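Side-chain contacts in SAR-endolysin (Enterobacteria phage P1, PDB 1XJU), which cleaves the glycan backbone of host peptidoglycan after release from the inner membrane, helping phage-driven lysis of the bacterial cell: residues Gln66-Lys71 against Ser92-Tyr97; Ser79-Ala84 against Asn123-Phe128; Pro20-Ala25 against Lys140-Lys145. One frame throughout, in Å; residues are numbered along the deposited sequence.

How the contacts relate
All three contacts lie within the phage lysozyme family region. Contact 2 is in the middle, with its centre about 10 Å from the centres of both others. Contacts 1 and 3 are about 17 Å apart between centres and do not touch. Helix 75-88 is the shared element: Ala80, Met81 and Ala84 make contact 2, Phe68 and Leu93 of contact 1 also pack on it, and Arg142 of contact 3 bonds to Ser83. Along the chain, the segments of contacts 1 and 2 interleave, and those of contact 3 come first and last. Contact 3 thus brings the early segment with Cys23, an active-site residue held in a disulfide here, next to the late helix 137-151, through a small touch and one water.

Contact 1 (Gln66-Lys71 against Ser92-Tyr97); sequences QHFRGK and SLRTYY
The carbonyl oxygen Leu93 O lies at the rim of the Phe68 ring, near the ring plane, with Phe68 CZ 3.4 Å from it. The same oxygen takes a hydrogen bond from Thr107 OG1. A buried backbone carbonyl near the end of helix 90-94 is therefore satisfied by a hydroxyl and also meets the weakly positive edge of an aromatic ring.

The Phe68 tip also packs on carbon. Its CZ is 3.6 Å from Leu93 CB, and the two side chains cross at about a right angle. Arg94 CG comes up obliquely, 3.8 Å from Phe68 CZ. The methylene part of Arg94 thus belongs to the apolar side of the contact.

The other end of Arg94 makes a stack. Its guanidinium lies flat on the His67 ring, with centres 3.5 Å apart and planes at 11°. Arg94 NH1 sits over the ring, 3.3 Å from His67 NE2, but the angle is wrong for a hydrogen bond. The interaction is one of faces, cation-pi in kind if the ring is neutral. The Arg94 chain bends at CG-CD (chi3 69°), which turns the guanidinium nearly parallel to the imidazole. Gln66 CB lies over the opposite face of His67, so this ring is held between a methylene and a guanidinium.

The stack is partly exposed, while Phe68 and Leu93 are buried. The contact joins the end of helix 46-67 to the point where helix 90-94 gives way to strand 95-98. Phe68 packs on Met81 and Leu93 on Ala84 and Ala85, all of helix 75-88. Beyond Arg94 the chain pairs with strand 103-106 in a two-stranded antiparallel sheet.

Contact 2 (Ser79-Ala84 against Asn123-Phe128); sequences SAMTSA and NHLPDF
Leu125 inserts its two methyl groups against one side of helix 75-88, a helix of the glycosyl hydrolase 24 lysozyme fold whose residues 79-84 are buried. Apolar packing is the whole of this contact across the two segments. Leu125 CD2 does most of it, 3.6 Å from Ala84 CB and 4.0 Å from Met81 SD. The other branch makes a looser touch, with Leu125 CD1 4.5 Å from Ala80 CB. Ala80 and Ala84 are one helical turn apart, and their small side chains let the leucine come close to the helix. Met81 bends at chi2 (-65°), which carries its sulfur toward the leucine; the two side chains cross obliquely. Ile109 of helix 108-114 touches both Met81 and Leu125.

Hydrogen bonds shape the segment that carries the leucine. Residues 125-127 form a short 3-10 segment, with Asp127 N bonded to His124 O and Phe128 N to Leu125 O. The side chains of the same turn are also joined. His124 ND1 donates to Asp127 OD2 at 2.6 Å. The oxygen lies in the imidazole plane and is met on its syn side, 28° out of the carboxylate plane.

Contact 3 (Pro20-Ala25 against Lys140-Lys145); sequences PYMCPA and KIRREK
The flat guanidinium of Arg142 has a water in its plane at the edge, while Met22 SD and Tyr21 O approach it obliquely. The sulfur is nearest, 3.4 Å from Arg142 NH1, with Met22 CE at 3.9 Å from the same nitrogen. Met22 starts away from the helix. The bend at chi2 (-63°) brings the sulfur back to Arg142 NH1; chi3 then sets only where CE lies. Arg142 CG stands opposite the backbone N (chi1 176°), and the chain bends at chi2 (57°) on its way to the loop.

The direct touch is small. The polar link runs through the water, which accepts from Arg142 NH2 at 2.9 Å and donates to Met22 O, also at 2.9 Å. The stronger polar partners of Arg142 lie beside this contact: NE makes a salt bridge to Glu146 OE1, and NH2 also bonds to Ser83 OG. These should fix the guanidinium rotation.

Cys23 comes next after Met22. It is an active-site residue, here tied up in a disulfide with Cys16, as expected for the inactive form. The side chain of Met22 is about 9 Å from that of Glu14, the probable second catalytic residue. The contact joins the loop after helix 13-18 to helix 137-151. Helix 75-88 lies next to both: Asn87 bonds to Tyr21 O and Cys23 O and also touches Arg142, while Ala25 pairs with Phe86 through the backbone.

Contact 1 (Gln66-Lys71 against Ser92-Tyr97)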
# COMPACT_ATOMS: atom_id res chain seq x y z
N GLN A 66 7.19 -11.48 -2.35
CA GLN A 66 7.49 -11.94 -3.70
C GLN A 66 8.14 -10.93 -4.57
O GLN A 66 9.01 -11.28 -5.40
CB GLN A 66 6.22 -12.41 -4.38
CG GLN A 66 5.65 -13.69 -3.86
CD GLN A 66 6.64 -14.82 -4.01
OE1 GLN A 66 7.25 -14.99 -5.08
NE2 GLN A 66 6.85 -15.56 -2.94
N HIS A 67 7.80 -9.66 -4.38
CA HIS A 67 8.16 -8.63 -5.32
C HIS A 67 9.01 -7.48 -4.78
O HIS A 67 9.42 -6.63 -5.55
CB HIS A 67 6.94 -8.11 -6.06
CG HIS A 67 6.20 -9.19 -6.74
ND1 HIS A 67 6.76 -9.98 -7.72
CD2 HIS A 67 4.93 -9.63 -6.58
CE1 HIS A 67 5.88 -10.87 -8.11
NE2 HIS A 67 4.77 -10.69 -7.42
N PHE A 68 9.22 -7.44 -3.45
CA PHE A 68 9.93 -6.37 -2.79
C PHE A 68 11.00 -6.87 -1.83
O PHE A 68 11.47 -6.12 -0.99
CB PHE A 68 8.94 -5.40 -2.09
CG PHE A 68 8.04 -4.68 -3.05
CD1 PHE A 68 8.32 -3.44 -3.46
CD2 PHE A 68 6.92 -5.28 -3.54
CE1 PHE A 68 7.52 -2.78 -4.35
CE2 PHE A 68 6.10 -4.64 -4.46
CZ PHE A 68 6.39 -3.38 -4.88
N ARG A 69 11.37 -8.14 -1.94
CA ARG A 69 12.43 -8.70 -1.06
C ARG A 69 12.05 -8.64 0.41
O ARG A 69 12.89 -8.46 1.28
CB ARG A 69 13.81 -8.10 -1.34
CG ARG A 69 14.40 -8.59 -2.66
CD ARG A 69 15.79 -8.01 -2.88
NE ARG A 69 16.67 -8.44 -1.79
CZ ARG A 69 17.81 -7.89 -1.44
NH1 ARG A 69 18.29 -6.90 -2.15
NH2 ARG A 69 18.45 -8.35 -0.39
N GLY A 70 10.75 -8.81 0.69
CA GLY A 70 10.25 -8.68 2.03
C GLY A 70 10.99 -9.48 3.07
O GLY A 70 11.16 -9.04 4.18
N LYS A 71 11.40 -10.70 2.72
CA LYS A 71 12.05 -11.57 3.72
C LYS A 71 13.38 -11.00 4.21
O LYS A 71 13.85 -11.37 5.28
CB LYS A 71 12.22 -12.97 3.14
CG LYS A 71 10.87 -13.66 2.95
CD LYS A 71 11.00 -14.99 2.34
CE LYS A 71 9.97 -15.07 1.20
NZ LYS A 71 10.44 -14.64 -0.13
N SER A 92 0.04 -1.57 -8.17
CA SER A 92 0.30 -0.14 -8.05
C SER A 92 1.65 0.18 -7.44
O SER A 92 2.18 1.25 -7.74
CB SER A 92 -0.81 0.55 -7.25
OG SER A 92 -2.04 0.55 -7.98
N LEU A 93 2.18 -0.69 -6.61
CA LEU A 93 3.49 -0.46 -6.01
C LEU A 93 4.63 -0.91 -6.91
O LEU A 93 5.77 -0.51 -6.69
CB LEU A 93 3.60 -1.13 -4.67
CG LEU A 93 2.70 -0.63 -3.59
CD1 LEU A 93 2.93 -1.37 -2.28
CD2 LEU A 93 2.83 0.88 -3.42
N ARG A 94 4.32 -1.75 -7.90
CA ARG A 94 5.34 -2.34 -8.80
C ARG A 94 5.64 -1.49 -10.03
O ARG A 94 6.79 -1.39 -10.46
CB ARG A 94 4.93 -3.75 -9.20
CG ARG A 94 4.95 -4.74 -8.07
CD ARG A 94 4.42 -6.10 -8.45
NE ARG A 94 5.37 -6.74 -9.37
CZ ARG A 94 5.16 -7.90 -9.97
NH1 ARG A 94 4.02 -8.52 -9.79
NH2 ARG A 94 6.08 -8.42 -10.77
N THR A 95 4.60 -0.94 -10.64
CA THR A 95 4.73 -0.10 -11.82
C THR A 95 3.78 1.04 -11.77
O THR A 95 2.80 1.06 -11.03
CB THR A 95 4.48 -0.91 -13.14
OG1 THR A 95 3.12 -1.34 -13.19
CG2 THR A 95 5.40 -2.14 -13.29
N TYR A 96 4.04 2.00 -12.65
CA TYR A 96 3.11 3.09 -12.89
C TYR A 96 3.18 3.45 -14.36
O TYR A 96 4.15 3.15 -15.05
CB TYR A 96 3.43 4.33 -12.03
CG TYR A 96 4.61 5.15 -12.50
CD1 TYR A 96 5.90 4.79 -12.13
CD2 TYR A 96 4.45 6.29 -13.28
CE1 TYR A 96 6.99 5.50 -12.57
CE2 TYR A 96 5.56 7.03 -13.69
CZ TYR A 96 6.81 6.64 -13.32
OH TYR A 96 7.87 7.39 -13.78
N TYR A 97 2.12 4.07 -14.85
CA TYR A 97 2.08 4.48 -16.24
C TYR A 97 2.69 5.87 -16.39
O TYR A 97 2.24 6.81 -15.82
CB TYR A 97 0.64 4.49 -16.78
CG TYR A 97 0.61 4.83 -18.25
CD1 TYR A 97 0.43 6.13 -18.68
CD2 TYR A 97 0.88 3.89 -19.17
CE1 TYR A 97 0.43 6.46 -20.04
CE2 TYR A 97 0.88 4.20 -20.55
CZ TYR A 97 0.69 5.48 -20.94
OH TYR A 97 0.70 5.77 -22.27

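Contact 2 (Ser79-Ala84 against Asn123-Phe128)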
# COMPACT_ATOMS: atom_id res chain seq x y z
N SER A 79 6.47 -4.18 7.58
CA SER A 79 5.11 -3.89 8.07
C SER A 79 4.56 -2.64 7.43
O SER A 79 3.38 -2.62 7.02
CB SER A 79 5.16 -3.75 9.58
OG SER A 79 5.54 -4.97 10.20
N ALA A 80 5.39 -1.61 7.24
CA ALA A 80 4.97 -0.42 6.51
C ALA A 80 4.64 -0.74 5.08
O ALA A 80 3.63 -0.26 4.53
CB ALA A 80 6.04 0.63 6.61
N MET A 81 5.47 -1.55 4.44
CA MET A 81 5.25 -1.90 3.04
C MET A 81 4.00 -2.76 2.87
O MET A 81 3.24 -2.62 1.90
CB MET A 81 6.48 -2.62 2.47
CG MET A 81 7.67 -1.68 2.29
SD MET A 81 7.41 -0.38 1.05
CE MET A 81 7.36 -1.36 -0.47
N THR A 82 3.74 -3.64 3.82
CA THR A 82 2.54 -4.45 3.81
C THR A 82 1.32 -3.56 3.91
O THR A 82 0.34 -3.75 3.19
CB THR A 82 2.53 -5.48 4.95
OG1 THR A 82 3.56 -6.47 4.70
CG2 THR A 82 1.19 -6.22 5.05
N SER A 83 1.33 -2.60 4.81
CA SER A 83 0.25 -1.62 4.93
C SER A 83 0.01 -0.94 3.59
O SER A 83 -1.15 -0.83 3.15
CB SER A 83 0.63 -0.60 6.00
OG SER A 83 -0.30 0.49 6.03
N ALA A 84 1.06 -0.47 2.91
CA ALA A 84 0.90 0.20 1.63
C ALA A 84 0.31 -0.75 0.60
O ALA A 84 -0.59 -0.35 -0.17
CB ALA A 84 2.24 0.75 1.16
N ASN A 123 11.46 6.11 1.75
CA ASN A 123 11.30 7.49 1.36
C ASN A 123 10.47 7.70 0.11
O ASN A 123 10.07 8.82 -0.17
CB ASN A 123 12.65 8.17 1.26
CG ASN A 123 13.22 8.50 2.62
OD1 ASN A 123 12.50 8.69 3.58
ND2 ASN A 123 14.54 8.54 2.71
N HIS A 124 10.19 6.63 -0.62
CA HIS A 124 9.28 6.69 -1.76
C HIS A 124 7.86 6.30 -1.46
O HIS A 124 7.02 6.30 -2.38
CB HIS A 124 9.84 5.90 -2.92
CG HIS A 124 10.93 6.65 -3.64
ND1 HIS A 124 10.66 7.57 -4.64
CD2 HIS A 124 12.27 6.69 -3.44
CE1 HIS A 124 11.79 8.11 -5.06
NE2 HIS A 124 12.77 7.61 -4.33
N LEU A 125 7.53 5.95 -0.22
CA LEU A 125 6.14 5.64 0.12
C LEU A 125 5.24 6.80 -0.27
O LEU A 125 4.14 6.56 -0.80
CB LEU A 125 6.03 5.24 1.61
CG LEU A 125 6.36 3.75 1.81
CD1 LEU A 125 6.65 3.49 3.24
CD2 LEU A 125 5.18 2.89 1.37
N PRO A 126 5.60 8.06 -0.02
CA PRO A 126 4.71 9.16 -0.42
C PRO A 126 4.60 9.37 -1.91
O PRO A 126 3.89 10.35 -2.34
CB PRO A 126 5.28 10.40 0.34
CG PRO A 126 6.04 9.74 1.47
CD PRO A 126 6.70 8.54 0.85
N ASP A 127 5.11 8.51 -2.75
CA ASP A 127 4.87 8.55 -4.19
C ASP A 127 3.49 7.99 -4.54
O ASP A 127 3.10 8.04 -5.73
CB ASP A 127 5.87 7.73 -5.01
CG ASP A 127 7.28 8.25 -4.94
OD1 ASP A 127 7.46 9.41 -4.46
OD2 ASP A 127 8.16 7.57 -5.45
N PHE A 128 2.78 7.42 -3.57
CA PHE A 128 1.51 6.73 -3.87
C PHE A 128 0.35 7.36 -3.13
O PHE A 128 -0.07 6.87 -2.10
CB PHE A 128 1.64 5.23 -3.55
CG PHE A 128 2.78 4.60 -4.30
CD1 PHE A 128 4.06 4.59 -3.75
CD2 PHE A 128 2.63 4.17 -5.61
CE1 PHE A 128 5.13 4.17 -4.52
CE2 PHE A 128 3.67 3.74 -6.35
CZ PHE A 128 4.92 3.74 -5.80

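Contact 3 (Pro20-Ala25 against Lys140-Lys145)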
# COMPACT_ATOMS: atom_id res chain seq x y z
N PRO A 20 -13.14 5.45 4.93
CA PRO A 20 -12.91 4.62 3.78
C PRO A 20 -11.46 4.68 3.28
O PRO A 20 -11.06 3.85 2.44
CB PRO A 20 -13.95 5.13 2.80
CG PRO A 20 -14.07 6.63 3.18
CD PRO A 20 -14.00 6.64 4.63
N TYR A 21 -10.65 5.60 3.82
CA TYR A 21 -9.21 5.57 3.58
C TYR A 21 -8.53 4.35 4.11
O TYR A 21 -7.41 4.00 3.67
CB TYR A 21 -8.57 6.88 4.09
CG TYR A 21 -8.88 7.99 3.20
CD1 TYR A 21 -10.14 8.62 3.23
CD2 TYR A 21 -7.98 8.37 2.23
CE1 TYR A 21 -10.45 9.57 2.34
CE2 TYR A 21 -8.30 9.29 1.35
CZ TYR A 21 -9.55 9.91 1.37
OH TYR A 21 -9.82 10.87 0.45
N MET A 22 -9.16 3.65 5.02
CA MET A 22 -8.63 2.43 5.62
C MET A 22 -8.95 1.15 4.82
O MET A 22 -8.57 0.06 5.19
CB MET A 22 -9.17 2.38 7.04
CG MET A 22 -8.71 3.66 7.77
SD MET A 22 -6.93 3.86 7.95
CE MET A 22 -6.80 5.51 7.52
N CYS A 23 -9.77 1.27 3.77
CA CYS A 23 -10.23 0.11 3.06
C CYS A 23 -9.17 -0.52 2.18
O CYS A 23 -8.29 0.14 1.67
CB CYS A 23 -11.46 0.47 2.23
SG CYS A 23 -12.86 1.07 3.23
N PRO A 24 -9.26 -1.83 1.99
CA PRO A 24 -8.33 -2.51 1.13
C PRO A 24 -8.48 -2.03 -0.31
O PRO A 24 -9.60 -1.65 -0.76
CB PRO A 24 -8.74 -3.96 1.25
CG PRO A 24 -10.16 -3.95 1.63
CD PRO A 24 -10.27 -2.74 2.53
N ALA A 25 -7.40 -2.10 -1.08
CA ALA A 25 -7.32 -1.55 -2.42
C ALA A 25 -8.50 -1.93 -3.31
O ALA A 25 -8.94 -1.12 -4.11
CB ALA A 25 -6.05 -2.05 -3.05
N LYS A 140 -1.80 10.86 1.34
CA LYS A 140 -0.52 11.45 1.70
C LYS A 140 -0.21 11.26 3.18
O LYS A 140 0.92 10.88 3.56
CB LYS A 140 -0.52 12.93 1.35
CG LYS A 140 0.84 13.50 1.49
CD LYS A 140 0.87 14.99 1.25
CE LYS A 140 0.09 15.76 2.28
NZ LYS A 140 0.42 17.27 2.20
N ILE A 141 -1.17 11.50 4.05
CA ILE A 141 -0.97 11.33 5.45
C ILE A 141 -0.59 9.89 5.80
O ILE A 141 0.35 9.62 6.58
CB ILE A 141 -2.25 11.73 6.20
CG1 ILE A 141 -2.47 13.22 6.17
CG2 ILE A 141 -2.13 11.30 7.63
CD1 ILE A 141 -3.85 13.60 6.73
N ARG A 142 -1.34 8.95 5.24
CA ARG A 142 -1.11 7.52 5.41
C ARG A 142 0.30 7.17 5.00
O ARG A 142 0.96 6.44 5.74
CB ARG A 142 -2.17 6.78 4.62
CG ARG A 142 -2.04 5.30 4.59
CD ARG A 142 -2.05 4.66 5.95
NE ARG A 142 -2.09 3.16 5.81
CZ ARG A 142 -3.18 2.39 5.72
NH1 ARG A 142 -4.38 2.94 5.96
NH2 ARG A 142 -3.10 1.08 5.56
N ARG A 143 0.69 7.57 3.81
CA ARG A 143 2.05 7.25 3.32
C ARG A 143 3.13 7.80 4.24
O ARG A 143 4.16 7.15 4.46
CB ARG A 143 2.25 7.75 1.92
CG ARG A 143 1.40 7.08 0.84
CD ARG A 143 1.64 5.63 0.59
NE ARG A 143 0.86 4.75 1.42
CZ ARG A 143 -0.41 4.44 1.17
NH1 ARG A 143 -1.03 3.57 1.92
NH2 ARG A 143 -1.06 5.05 0.18
N GLU A 144 2.92 9.00 4.77
CA GLU A 144 3.94 9.60 5.66
C GLU A 144 4.01 8.86 6.96
O GLU A 144 5.11 8.63 7.50
CB GLU A 144 3.67 11.09 5.83
CG GLU A 144 3.82 11.85 4.52
CD GLU A 144 3.36 13.30 4.55
OE1 GLU A 144 2.76 13.69 5.56
OE2 GLU A 144 3.58 14.02 3.52
N LYS A 145 2.91 8.42 7.50
CA LYS A 145 2.93 7.64 8.70
C LYS A 145 3.60 6.26 8.47
O LYS A 145 4.41 5.79 9.28
CB LYS A 145 1.53 7.42 9.26
CG LYS A 145 0.91 8.66 9.82
CD LYS A 145 -0.47 8.47 10.32
CE LYS A 145 -1.01 9.80 10.82
NZ LYS A 145 -0.32 10.38 11.99
O HOH W 1 -5.83 0.27 6.01